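Local structure of diol-dehydratase (Roseburia inulinivorans, 5I2A) at residues P48-K53 against P523-S528; R55-I60 against L211-A216; M366-S371 against M395-L400; F455-R460 against V700-Q705; G557-A562 against G724-F729. The protein probably dehydrates 1,2-propanediol by glycyl-radical chemistry that needs no vitamin B12, as a lyase of the pyruvate formate-lyase-like family. All blocks are in the same frame, centred on the assembly; numbering follows the deposited sequence.

Contact 1: P48-K53 against P523-S528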
# COMPACT_ATOMS: atom_id res chain seq x y z
N PRO A 48 -10.27 3.88 -0.72
CA PRO A 48 -9.26 2.83 -0.65
C PRO A 48 -9.42 1.83 -1.80
O PRO A 48 -10.55 1.56 -2.21
CB PRO A 48 -9.53 2.15 0.69
CG PRO A 48 -10.34 3.13 1.47
CD PRO A 48 -11.16 3.86 0.46
N VAL A 49 -8.30 1.31 -2.29
CA VAL A 49 -8.28 0.41 -3.43
C VAL A 49 -9.29 -0.74 -3.30
O VAL A 49 -10.04 -1.01 -4.22
CB VAL A 49 -6.89 -0.20 -3.64
CG1 VAL A 49 -6.89 -1.06 -4.88
CG2 VAL A 49 -5.83 0.89 -3.75
N VAL A 50 -9.29 -1.41 -2.16
CA VAL A 50 -10.09 -2.61 -2.05
C VAL A 50 -11.59 -2.26 -2.09
O VAL A 50 -12.40 -3.04 -2.58
CB VAL A 50 -9.74 -3.43 -0.78
CG1 VAL A 50 -10.21 -2.74 0.50
CG2 VAL A 50 -10.33 -4.82 -0.89
N MET A 51 -11.95 -1.07 -1.59
CA MET A 51 -13.33 -0.62 -1.66
C MET A 51 -13.69 -0.30 -3.11
O MET A 51 -14.79 -0.60 -3.58
CB MET A 51 -13.56 0.61 -0.76
CG MET A 51 -14.99 1.17 -0.84
SD MET A 51 -16.28 -0.03 -0.46
CE MET A 51 -15.86 -0.48 1.23
N ARG A 52 -12.74 0.29 -3.83
CA ARG A 52 -12.98 0.57 -5.24
C ARG A 52 -13.18 -0.72 -6.03
O ARG A 52 -14.02 -0.75 -6.94
CB ARG A 52 -11.83 1.39 -5.83
CG ARG A 52 -11.62 2.75 -5.13
CD ARG A 52 -10.54 3.56 -5.81
NE ARG A 52 -10.96 4.10 -7.09
CZ ARG A 52 -10.13 4.58 -8.01
NH1 ARG A 52 -8.82 4.56 -7.80
NH2 ARG A 52 -10.59 5.07 -9.15
N LYS A 53 -12.45 -1.78 -5.69
CA LYS A 53 -12.60 -3.08 -6.39
C LYS A 53 -13.98 -3.68 -6.12
O LYS A 53 -14.62 -4.23 -7.02
CB LYS A 53 -11.52 -4.09 -5.96
CG LYS A 53 -10.08 -3.69 -6.21
CD LYS A 53 -9.72 -3.71 -7.66
CE LYS A 53 -9.74 -5.14 -8.19
NZ LYS A 53 -9.62 -5.13 -9.65
N PRO A 523 -6.43 -6.17 -5.02
CA PRO A 523 -6.97 -7.10 -4.02
C PRO A 523 -8.38 -7.51 -4.42
O PRO A 523 -9.10 -6.71 -5.01
CB PRO A 523 -6.97 -6.27 -2.73
CG PRO A 523 -7.22 -4.86 -3.22
CD PRO A 523 -6.46 -4.77 -4.55
N LEU A 524 -8.76 -8.75 -4.14
CA LEU A 524 -10.04 -9.27 -4.59
C LEU A 524 -10.88 -9.69 -3.41
O LEU A 524 -10.67 -10.75 -2.84
CB LEU A 524 -9.83 -10.45 -5.53
CG LEU A 524 -8.91 -10.20 -6.72
CD1 LEU A 524 -8.75 -11.49 -7.53
CD2 LEU A 524 -9.46 -9.07 -7.60
N PRO A 525 -11.84 -8.85 -3.02
CA PRO A 525 -12.62 -9.20 -1.84
C PRO A 525 -13.50 -10.43 -2.04
O PRO A 525 -13.67 -11.16 -1.07
CB PRO A 525 -13.48 -7.95 -1.58
CG PRO A 525 -13.31 -7.10 -2.78
CD PRO A 525 -12.03 -7.46 -3.44
N PHE A 526 -14.03 -10.70 -3.23
CA PHE A 526 -14.92 -11.85 -3.33
C PHE A 526 -14.16 -13.18 -3.31
O PHE A 526 -14.49 -14.08 -2.53
CB PHE A 526 -15.84 -11.81 -4.57
CG PHE A 526 -16.91 -12.87 -4.51
CD1 PHE A 526 -17.87 -12.84 -3.50
CD2 PHE A 526 -16.90 -13.95 -5.39
CE1 PHE A 526 -18.83 -13.83 -3.39
CE2 PHE A 526 -17.87 -14.95 -5.30
CZ PHE A 526 -18.83 -14.89 -4.29
N GLU A 527 -13.14 -13.32 -4.16
CA GLU A 527 -12.29 -14.50 -4.08
C GLU A 527 -11.70 -14.68 -2.67
O GLU A 527 -11.67 -15.79 -2.14
CB GLU A 527 -11.17 -14.43 -5.12
CG GLU A 527 -10.36 -15.72 -5.26
CD GLU A 527 -9.13 -15.76 -4.36
OE1 GLU A 527 -8.74 -14.70 -3.82
OE2 GLU A 527 -8.55 -16.86 -4.20
N SER A 528 -11.28 -13.59 -2.04
CA SER A 528 -10.65 -13.69 -0.71
C SER A 528 -11.60 -14.22 0.37
O SER A 528 -11.17 -14.97 1.25
CB SER A 528 -10.09 -12.32 -0.27
OG SER A 528 -9.03 -11.91 -1.10
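The ring of Pro523 meets helix 49-63 with its outer rim: CG lies 3.8 Å from Val50 CB, and CD lies 3.7 Å from Val49 CG1. A second ring, that of Pro525, joins through CD, 4.0 Å from Val50 CG2. With CG2 anti to its backbone N (CG1 at chi1 71°), Val50 turns this methyl to both prolines at once. The carbonyl of Leu524, the N-cap residue of helix 525-529, accepts from opposite faces of its plane: Leu524 O takes the first-turn backbone bond from Ser528 N and a second, of 2.7 Å, from Ser528 OG.

Lys53 adds an aliphatic clasp. Bent at chi2 and chi3, its chain curls past the carbonyl of Pro523, with CG 3.4 Å from Pro523 O, and brings CE within 4.0 Å of Leu524 CD2. No hydrogen bond spans the two segments; the contacts between them are van der Waals ones.

Helix 262-279 lies beside Leu524 to Phe526, and its Glu279 accepts from the backbone N of Phe526 and of Glu527. Helix 200-233 touches both sides of the joint, at Met51 and at Pro525, while Pro48 packs on Tyr140 of the second subunit.

Contact 2: R55-I60 against L211-A216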
# COMPACT_ATOMS: atom_id res chain seq x y z
N ARG A 55 -16.73 -2.03 -5.25
CA ARG A 55 -17.71 -1.21 -5.94
C ARG A 55 -17.70 -1.48 -7.44
O ARG A 55 -18.74 -1.46 -8.07
CB ARG A 55 -17.45 0.28 -5.67
CG ARG A 55 -17.76 0.71 -4.23
CD ARG A 55 -19.24 0.67 -3.94
NE ARG A 55 -19.54 1.18 -2.60
CZ ARG A 55 -20.66 0.92 -1.94
NH1 ARG A 55 -21.59 0.13 -2.49
NH2 ARG A 55 -20.86 1.43 -0.73
N ALA A 56 -16.53 -1.72 -8.02
CA ALA A 56 -16.48 -2.01 -9.44
C ALA A 56 -17.11 -3.39 -9.73
O ALA A 56 -17.87 -3.54 -10.67
CB ALA A 56 -15.05 -1.94 -9.95
N PHE A 57 -16.82 -4.38 -8.88
CA PHE A 57 -17.40 -5.72 -9.00
C PHE A 57 -18.92 -5.58 -8.89
O PHE A 57 -19.66 -6.15 -9.68
CB PHE A 57 -16.84 -6.64 -7.92
CG PHE A 57 -17.25 -8.10 -8.03
CD1 PHE A 57 -17.06 -8.82 -9.20
CD2 PHE A 57 -17.76 -8.76 -6.92
CE1 PHE A 57 -17.40 -10.17 -9.27
CE2 PHE A 57 -18.09 -10.11 -6.97
CZ PHE A 57 -17.91 -10.81 -8.15
N GLU A 58 -19.37 -4.80 -7.92
CA GLU A 58 -20.79 -4.52 -7.77
C GLU A 58 -21.38 -3.88 -9.04
O GLU A 58 -22.41 -4.32 -9.52
CB GLU A 58 -21.02 -3.63 -6.56
CG GLU A 58 -22.42 -3.04 -6.44
CD GLU A 58 -22.50 -2.06 -5.27
OE1 GLU A 58 -21.87 -1.00 -5.36
OE2 GLU A 58 -23.15 -2.37 -4.26
N HIS A 59 -20.70 -2.88 -9.57
CA HIS A 59 -21.21 -2.16 -10.73
C HIS A 59 -21.23 -3.05 -11.96
O HIS A 59 -22.15 -2.96 -12.78
CB HIS A 59 -20.38 -0.92 -11.00
CG HIS A 59 -21.02 0.04 -11.96
ND1 HIS A 59 -22.22 0.66 -11.70
CD2 HIS A 59 -20.60 0.50 -13.16
CE1 HIS A 59 -22.52 1.46 -12.71
NE2 HIS A 59 -21.55 1.38 -13.61
N ILE A 60 -20.22 -3.89 -12.11
CA ILE A 60 -20.16 -4.82 -13.22
C ILE A 60 -21.32 -5.83 -13.12
O ILE A 60 -22.02 -6.04 -14.09
CB ILE A 60 -18.80 -5.57 -13.28
CG1 ILE A 60 -17.67 -4.61 -13.63
CG2 ILE A 60 -18.85 -6.69 -14.30
CD1 ILE A 60 -16.32 -5.07 -13.18
N LEU A 211 -18.81 -7.62 2.08
CA LEU A 211 -20.27 -7.53 2.15
C LEU A 211 -20.83 -7.04 0.81
O LEU A 211 -21.75 -7.62 0.25
CB LEU A 211 -20.70 -6.60 3.29
CG LEU A 211 -20.42 -7.09 4.72
CD1 LEU A 211 -20.97 -6.11 5.75
CD2 LEU A 211 -20.97 -8.49 4.94
N ILE A 212 -20.24 -5.97 0.30
CA ILE A 212 -20.64 -5.41 -0.97
C ILE A 212 -20.49 -6.44 -2.10
O ILE A 212 -21.39 -6.59 -2.93
CB ILE A 212 -19.84 -4.13 -1.27
CG1 ILE A 212 -20.25 -3.04 -0.28
CG2 ILE A 212 -20.09 -3.67 -2.71
CD1 ILE A 212 -19.31 -1.86 -0.22
N SER A 213 -19.39 -7.17 -2.10
CA SER A 213 -19.14 -8.16 -3.15
C SER A 213 -20.13 -9.33 -3.06
O SER A 213 -20.59 -9.84 -4.07
CB SER A 213 -17.70 -8.68 -3.08
OG SER A 213 -16.77 -7.61 -3.19
N CYS A 214 -20.45 -9.76 -1.84
CA CYS A 214 -21.42 -10.83 -1.69
C CYS A 214 -22.80 -10.39 -2.18
O CYS A 214 -23.48 -11.12 -2.91
CB CYS A 214 -21.48 -11.30 -0.25
SG CYS A 214 -20.07 -12.28 0.25
N ASP A 215 -23.22 -9.18 -1.80
CA ASP A 215 -24.51 -8.67 -2.24
C ASP A 215 -24.57 -8.46 -3.76
O ASP A 215 -25.62 -8.63 -4.37
CB ASP A 215 -24.87 -7.38 -1.50
CG ASP A 215 -25.31 -7.65 -0.07
OD1 ASP A 215 -25.88 -8.73 0.18
OD2 ASP A 215 -25.08 -6.79 0.81
N ALA A 216 -23.43 -8.12 -4.38
CA ALA A 216 -23.35 -8.01 -5.83
C ALA A 216 -23.64 -9.35 -6.54
O ALA A 216 -24.31 -9.39 -7.56
CB ALA A 216 -21.98 -7.49 -6.23
O HOH W 1 -23.50 -4.94 -3.70
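Helices 49-63 and 200-233 form a close, nearly parallel pair, and Glu58 and Ala216 mark where their backbones come nearest. The segment axes approach to 8.6 Å at an angle of 11°. At the closest point the small Ala216 meets the other backbone directly, CB 3.6 Å from Glu58 CA.

One turn earlier, Ile212 lies against a pair of charged side chains. Its CD1 sits over the centre of one face of the Arg55 guanidinium, 3.5 Å from CZ, and its CG2 lies 3.7 Å from Glu58 OE2. Arg55 starts off pointing away from the other helix, but a bend at chi2 (-69°) swings the guanidinium back across the isoleucine. Its orientation is then held by a salt bridge along its own helix, in which Arg55 NH1 donates to the syn side of Glu58 OE1 (3.1 Å, 160°), nearly within the guanidinium plane. The other carboxylate oxygen, OE2, accepts from a water at 2.7 Å that also donates to Ile212 O, so a polar bridge links the helices.

Phe57 takes the more buried side, its ring edge meeting Ser213 with CD2 3.8 Å from CB; the serine hydroxyl bonds to Ser209 O of its own helix. A small residue at the closest approach, flanked by larger side chains, suits a closely packed, nearly parallel helix pair, here in the largely helical surround of a glycyl radical enzyme.

Contact 3: M366-S371 against M395-L400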
# COMPACT_ATOMS: atom_id res chain seq x y z
N MET A 366 -20.30 -40.24 -12.33
CA MET A 366 -21.11 -39.38 -13.18
C MET A 366 -20.30 -38.23 -13.78
O MET A 366 -20.61 -37.76 -14.87
CB MET A 366 -22.31 -38.86 -12.39
CG MET A 366 -23.30 -40.00 -12.05
SD MET A 366 -24.50 -39.63 -10.77
CE MET A 366 -25.42 -38.36 -11.62
N CYS A 367 -19.25 -37.80 -13.08
CA CYS A 367 -18.34 -36.78 -13.62
C CYS A 367 -17.57 -37.33 -14.83
O CYS A 367 -17.40 -36.65 -15.84
CB CYS A 367 -17.38 -36.29 -12.54
SG CYS A 367 -18.18 -35.31 -11.24
N ILE A 368 -17.13 -38.57 -14.73
CA ILE A 368 -16.47 -39.22 -15.86
C ILE A 368 -17.44 -39.36 -17.05
O ILE A 368 -17.08 -39.11 -18.20
CB ILE A 368 -15.93 -40.60 -15.46
CG1 ILE A 368 -14.83 -40.44 -14.40
CG2 ILE A 368 -15.39 -41.33 -16.66
CD1 ILE A 368 -14.30 -41.75 -13.86
N THR A 369 -18.68 -39.72 -16.76
CA THR A 369 -19.70 -39.88 -17.80
C THR A 369 -19.96 -38.53 -18.48
O THR A 369 -20.12 -38.46 -19.70
CB THR A 369 -21.01 -40.45 -17.23
OG1 THR A 369 -20.80 -41.80 -16.78
CG2 THR A 369 -22.12 -40.46 -18.28
N ALA A 370 -19.99 -37.47 -17.68
CA ALA A 370 -20.28 -36.16 -18.23
C ALA A 370 -19.20 -35.74 -19.24
O ALA A 370 -19.50 -35.16 -20.27
CB ALA A 370 -20.43 -35.12 -17.12
N SER A 371 -17.95 -36.07 -18.95
CA SER A 371 -16.87 -35.82 -19.91
C SER A 371 -17.08 -36.60 -21.22
O SER A 371 -16.76 -36.12 -22.30
CB SER A 371 -15.52 -36.18 -19.29
OG SER A 371 -15.17 -35.28 -18.26
N MET A 395 -11.03 -48.38 -13.61
CA MET A 395 -11.36 -48.95 -14.92
C MET A 395 -12.26 -48.01 -15.73
O MET A 395 -12.09 -47.87 -16.93
CB MET A 395 -12.02 -50.33 -14.75
CG MET A 395 -11.03 -51.39 -14.26
SD MET A 395 -9.83 -51.87 -15.53
CE MET A 395 -10.87 -52.86 -16.59
N ARG A 396 -13.21 -47.36 -15.06
CA ARG A 396 -14.05 -46.39 -15.73
C ARG A 396 -13.24 -45.19 -16.25
O ARG A 396 -13.51 -44.65 -17.32
CB ARG A 396 -15.15 -45.90 -14.79
CG ARG A 396 -16.12 -44.96 -15.42
CD ARG A 396 -17.15 -45.72 -16.26
NE ARG A 396 -18.13 -44.81 -16.84
CZ ARG A 396 -18.01 -44.24 -18.04
NH1 ARG A 396 -16.95 -44.51 -18.80
NH2 ARG A 396 -18.96 -43.42 -18.48
N ALA A 397 -12.24 -44.77 -15.48
CA ALA A 397 -11.34 -43.71 -15.91
C ALA A 397 -10.57 -44.15 -17.16
O ALA A 397 -10.45 -43.40 -18.12
CB ALA A 397 -10.37 -43.32 -14.78
N ALA A 398 -10.07 -45.38 -17.12
CA ALA A 398 -9.30 -45.94 -18.22
C ALA A 398 -10.16 -46.01 -19.49
O ALA A 398 -9.68 -45.73 -20.58
CB ALA A 398 -8.76 -47.32 -17.85
N GLU A 399 -11.44 -46.34 -19.32
CA GLU A 399 -12.38 -46.33 -20.43
C GLU A 399 -12.49 -44.95 -21.07
O GLU A 399 -12.57 -44.83 -22.29
CB GLU A 399 -13.77 -46.78 -19.96
CG GLU A 399 -13.87 -48.27 -19.66
CD GLU A 399 -15.11 -48.64 -18.85
OE1 GLU A 399 -15.21 -49.80 -18.40
OE2 GLU A 399 -15.98 -47.76 -18.64
N LEU A 400 -12.52 -43.91 -20.24
CA LEU A 400 -12.55 -42.56 -20.76
C LEU A 400 -11.26 -42.24 -21.50
O LEU A 400 -11.30 -41.67 -22.58
CB LEU A 400 -12.79 -41.54 -19.64
CG LEU A 400 -12.98 -40.10 -20.11
CD1 LEU A 400 -14.23 -39.97 -20.96
CD2 LEU A 400 -13.06 -39.16 -18.90
O HOH W 2 -20.42 -44.64 -15.02
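Arg396 opens the second segment's side of the contact, lying alongside Ile368 and running in the opposite sense. CG is anti to its backbone N (chi1 -176°), and a bend at chi2 then lays the guanidinium flat beneath Ile368 CG2, which stands 4.1 Å above the centre of its plane. NH2 donates to Thr369 OG1 (3.0 Å, 147°), with the hydroxyl tilted from the guanidinium plane, and also makes a salt bridge to Glu372. NE gives its hydrogen to an in-plane water at 2.9 Å, while NH1 forms a salt bridge to Glu399 OE2, one turn further along its own helix, its hydrogen bond long and weak. Several partners thus fix the rotation of this buried charge, and the two carboxylates would be expected to offset it.

At Ala397 the backbones are nearest, 6.8 Å between its CA and that of Ile368, and Ile368 CD1 reaches 4.0 Å from Ala397 N. The two helices belong to successive beta-alpha-beta crossovers: parallel strands 346-350, 380-385 and 409-412 are joined in turn by helix 362-374 and helix 391-402. Both lie against strand 380-385, touching Leu381, and run side by side at 8° with segment axes 10.1 Å apart, consistent with the barrel of this enzyme family.

Leu400 comes last. Its CD2 fits between Ile368 CG2 and Ser371 CB, 3.9 Å from the latter, while the Ser371 hydroxyl is turned to Trp320 NE1 of helix 309-323.

Contact 4: F455-R460 against V700-Q705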
# COMPACT_ATOMS: atom_id res chain seq x y z
N PHE A 455 7.28 -19.27 -16.74
CA PHE A 455 7.87 -20.33 -17.52
C PHE A 455 9.38 -20.07 -17.58
O PHE A 455 9.81 -19.01 -18.04
CB PHE A 455 7.28 -20.36 -18.93
CG PHE A 455 5.80 -20.66 -18.99
CD1 PHE A 455 5.20 -21.49 -18.07
CD2 PHE A 455 5.02 -20.11 -20.00
CE1 PHE A 455 3.83 -21.79 -18.15
CE2 PHE A 455 3.65 -20.38 -20.09
CZ PHE A 455 3.06 -21.22 -19.16
N PHE A 456 10.18 -21.04 -17.15
CA PHE A 456 11.63 -20.91 -17.13
C PHE A 456 12.27 -21.92 -18.07
O PHE A 456 12.05 -23.13 -17.94
CB PHE A 456 12.17 -21.11 -15.71
CG PHE A 456 13.66 -20.88 -15.56
CD1 PHE A 456 14.58 -21.88 -15.87
CD2 PHE A 456 14.15 -19.66 -15.09
CE1 PHE A 456 15.95 -21.68 -15.70
CE2 PHE A 456 15.53 -19.44 -14.92
CZ PHE A 456 16.43 -20.45 -15.23
N ASN A 457 13.07 -21.42 -19.01
CA ASN A 457 13.72 -22.28 -20.00
C ASN A 457 15.08 -22.76 -19.48
O ASN A 457 16.05 -22.01 -19.50
CB ASN A 457 13.88 -21.51 -21.33
CG ASN A 457 14.36 -22.40 -22.47
OD1 ASN A 457 14.98 -23.44 -22.25
ND2 ASN A 457 14.06 -22.00 -23.70
N MET A 458 15.15 -24.01 -19.04
CA MET A 458 16.39 -24.54 -18.47
C MET A 458 17.48 -24.72 -19.54
O MET A 458 18.64 -24.88 -19.19
CB MET A 458 16.15 -25.87 -17.74
CG MET A 458 15.09 -25.80 -16.62
SD MET A 458 14.68 -27.42 -15.92
CE MET A 458 16.31 -27.99 -15.49
N CYS A 459 17.11 -24.68 -20.82
CA CYS A 459 18.12 -24.75 -21.87
C CYS A 459 18.88 -23.43 -22.10
O CYS A 459 19.99 -23.44 -22.64
CB CYS A 459 17.48 -25.18 -23.20
SG CYS A 459 16.85 -26.86 -23.20
N ARG A 460 18.27 -22.30 -21.75
CA ARG A 460 18.96 -21.04 -22.05
C ARG A 460 20.22 -20.85 -21.18
O ARG A 460 21.25 -20.45 -21.71
CB ARG A 460 18.00 -19.85 -21.94
CG ARG A 460 16.92 -19.85 -23.04
CD ARG A 460 17.08 -18.65 -24.01
NE ARG A 460 18.27 -18.83 -24.81
CZ ARG A 460 19.03 -17.88 -25.33
NH1 ARG A 460 18.75 -16.58 -25.17
NH2 ARG A 460 20.09 -18.25 -26.03
N VAL A 700 6.70 -25.27 -27.09
CA VAL A 700 6.88 -24.91 -28.50
C VAL A 700 7.45 -23.48 -28.65
O VAL A 700 8.53 -23.33 -29.21
CB VAL A 700 5.56 -25.10 -29.28
CG1 VAL A 700 5.67 -24.54 -30.69
CG2 VAL A 700 5.18 -26.58 -29.27
N PRO A 701 6.78 -22.43 -28.12
CA PRO A 701 7.46 -21.13 -28.24
C PRO A 701 8.79 -21.01 -27.48
O PRO A 701 9.67 -20.29 -27.96
CB PRO A 701 6.43 -20.13 -27.69
CG PRO A 701 5.50 -20.95 -26.83
CD PRO A 701 5.43 -22.29 -27.54
N LEU A 702 8.96 -21.68 -26.35
CA LEU A 702 10.25 -21.58 -25.66
C LEU A 702 11.35 -22.24 -26.49
O LEU A 702 12.45 -21.71 -26.60
CB LEU A 702 10.19 -22.20 -24.25
CG LEU A 702 9.95 -21.20 -23.11
CD1 LEU A 702 8.65 -20.41 -23.32
CD2 LEU A 702 9.94 -21.91 -21.75
N GLY A 703 11.03 -23.38 -27.09
CA GLY A 703 11.96 -24.02 -28.00
C GLY A 703 12.33 -23.15 -29.20
O GLY A 703 13.47 -23.19 -29.68
N ALA A 704 11.38 -22.35 -29.67
CA ALA A 704 11.62 -21.43 -30.77
C ALA A 704 12.62 -20.34 -30.38
O ALA A 704 13.16 -19.66 -31.24
CB ALA A 704 10.30 -20.81 -31.25
N GLN A 705 12.88 -20.18 -29.09
CA GLN A 705 13.80 -19.15 -28.59
C GLN A 705 15.14 -19.76 -28.23
O GLN A 705 16.02 -19.10 -27.67
CB GLN A 705 13.19 -18.45 -27.37
CG GLN A 705 11.96 -17.62 -27.73
CD GLN A 705 11.15 -17.23 -26.51
OE1 GLN A 705 11.28 -17.82 -25.44
NE2 GLN A 705 10.33 -16.22 -26.67
O HOH W 3 12.91 -19.32 -23.81
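The amide nitrogen ND2 of Asn457, set beside the backbone of Leu702, donates both to a water at 2.9 Å and to the hydroxyl of Thr706, just past the second segment. The same water donates to Gln705 OE1 (2.8 Å) and so ties the asparagine to the end of segment 700-705. Leu702 O lies 3.3 Å from ND2, but the angle is too poor for a hydrogen bond.

The opposite end of the amide serves its own chain. Asn457 OD1 accepts from Cys459 N at 2.8 Å (N-H...O 138°), an Asx turn that caps the passage from strand 454-457 into the following helix. With CG anti to the backbone N (chi1 -171°), the side chain is placed to do both jobs, and turning the amide over would probably cost these bonds.

Nearer the backbone, around Asn457 CB, the packing is apolar: Leu702 CD2 touches Asn457 CB at 4.0 Å and Phe455 CB at 4.2 Å. Further along, Gln705 O stands 3.6 Å above one face of the Arg460 guanidinium, offset toward its rim. The nitrogens of Arg460 bond elsewhere, among them NH1 to His151 O and NH2 to Glu463.

Strand 454-457 pairs in parallel with strand 548-556 and antiparallel with strand 154-155. Phe456 leaves the strand away from segment 700-705, and its ring touches helix 489-521; helix 827-835 packs on the short helix at Val700.

Contact 5: G557-A562 against G724-F729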
# COMPACT_ATOMS: atom_id res chain seq x y z
N GLY A 557 12.47 -28.35 -20.09
CA GLY A 557 13.54 -28.93 -20.86
C GLY A 557 14.46 -29.92 -20.17
O GLY A 557 15.59 -30.12 -20.62
N ILE A 558 13.99 -30.53 -19.09
CA ILE A 558 14.82 -31.49 -18.35
C ILE A 558 15.44 -32.58 -19.25
O ILE A 558 16.64 -32.86 -19.14
CB ILE A 558 14.02 -32.16 -17.23
CG1 ILE A 558 13.95 -31.23 -16.02
CG2 ILE A 558 14.70 -33.44 -16.79
CD1 ILE A 558 13.24 -31.84 -14.83
N ALA A 559 14.65 -33.19 -20.14
CA ALA A 559 15.20 -34.21 -21.04
C ALA A 559 16.31 -33.64 -21.92
O ALA A 559 17.37 -34.25 -22.09
CB ALA A 559 14.09 -34.84 -21.93
N ASN A 560 16.06 -32.46 -22.49
CA ASN A 560 17.04 -31.83 -23.38
C ASN A 560 18.34 -31.55 -22.63
O ASN A 560 19.42 -31.83 -23.15
CB ASN A 560 16.48 -30.53 -23.97
CG ASN A 560 15.16 -30.73 -24.67
OD1 ASN A 560 14.11 -30.38 -24.14
ND2 ASN A 560 15.20 -31.33 -25.86
N VAL A 561 18.22 -31.02 -21.42
CA VAL A 561 19.39 -30.70 -20.59
C VAL A 561 20.16 -31.97 -20.20
O VAL A 561 21.38 -32.01 -20.30
CB VAL A 561 18.98 -29.92 -19.31
CG1 VAL A 561 20.15 -29.81 -18.33
CG2 VAL A 561 18.46 -28.55 -19.68
N ALA A 562 19.45 -33.00 -19.77
CA ALA A 562 20.09 -34.23 -19.34
C ALA A 562 20.88 -34.87 -20.48
O ALA A 562 22.05 -35.24 -20.32
CB ALA A 562 19.07 -35.22 -18.82
N GLY A 724 8.93 -35.86 -19.11
CA GLY A 724 9.10 -37.03 -19.96
C GLY A 724 10.27 -36.92 -20.94
O GLY A 724 10.84 -35.85 -21.13
N PRO A 725 10.63 -38.04 -21.58
CA PRO A 725 11.76 -38.08 -22.50
C PRO A 725 11.48 -37.33 -23.79
O PRO A 725 10.32 -37.09 -24.13
CB PRO A 725 11.94 -39.57 -22.79
CG PRO A 725 11.10 -40.27 -21.77
CD PRO A 725 9.99 -39.35 -21.44
N THR A 726 12.54 -36.99 -24.51
CA THR A 726 12.40 -36.30 -25.78
C THR A 726 11.76 -37.23 -26.82
O THR A 726 12.08 -38.42 -26.87
CB THR A 726 13.76 -35.80 -26.27
OG1 THR A 726 14.13 -34.63 -25.53
CG2 THR A 726 13.73 -35.45 -27.75
N SER A 727 10.84 -36.70 -27.61
CA SER A 727 10.17 -37.48 -28.66
C SER A 727 11.13 -38.23 -29.58
O SER A 727 12.06 -37.65 -30.12
CB SER A 727 9.28 -36.57 -29.50
OG SER A 727 8.29 -35.97 -28.68
N GLY A 728 10.90 -39.53 -29.74
CA GLY A 728 11.73 -40.35 -30.61
C GLY A 728 13.00 -40.83 -29.93
O GLY A 728 13.74 -41.62 -30.51
N PHE A 729 13.27 -40.37 -28.71
CA PHE A 729 14.48 -40.78 -27.99
C PHE A 729 14.19 -41.94 -27.05
O PHE A 729 15.09 -42.70 -26.70
CB PHE A 729 15.08 -39.60 -27.19
CG PHE A 729 15.93 -38.67 -28.01
CD1 PHE A 729 16.04 -38.81 -29.39
CD2 PHE A 729 16.64 -37.65 -27.39
CE1 PHE A 729 16.83 -37.95 -30.13
CE2 PHE A 729 17.43 -36.78 -28.12
CZ PHE A 729 17.53 -36.93 -29.51
O HOH W 4 11.62 -33.47 -20.07
O HOH W 5 12.75 -32.29 -26.79
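Asn560 reaches from helix 558-574 toward Thr726, and each of its atoms has its own neighbour. CB rests on Cys459 SG. CG, beside the backbone N at chi1 -54°, comes within 4.1 Å of Thr726 OG1. At the tip, OD1 accepts from the backbone N of Ala720, whereas ND2 donates to Asp711 and to a water at 2.8 Å. That water stands 3.0 Å from Thr726 OG1 and joins the two side chains, which cross at about a right angle. ND2 and OG1 themselves are 3.5 Å apart at a poor angle for a direct bond.

One residue earlier, Ala559 points its methyl at the loop, with CB 3.5 Å from Gly724 O and 3.6 Å from Thr726 OG1. A second water bridges the backbones here, accepting from Ala559 N and donating to Gly724 O (2.7 Å). Because Ala559 lies in the first helical turn, after the N-cap Gly557, its N-H has no carbonyl of the helix to meet, and the water serves it instead.

Within its loop, Thr726 CG2 lies over one face of the Phe729 ring, offset toward the rim, and Thr726 O accepts from Phe729 N. The loop belongs to the glycine-radical region, which also holds Gly817, the predicted radical site. With two waters and one methyl carrying the joint, and no direct hydrogen bond across it, the loop is probably held to the helix start largely through solvent.

Overall arrangement
From the N terminus, helix 49-63 opens contact 1 and, about two turns later, contact 2. Contact 2 closes first, at 211-216 on helix 200-233, well within the far longer loop that contact 1 ends at 523-528; the two touch and share helix 49-63. Contact 3 makes a short loop inside that span, from 366-371 to 395-400, between neighbouring helices of the beta-alpha-beta region, about 39 Å from contact 1 centre to centre. Contact 4 starts at 455-460, before contact 1 has closed, and so crosses it, closing at 700-705. Contact 5 runs from 557-562 to 724-729 and crosses contact 4 in turn; these two touch, tying the central strands to the glycine-radical region.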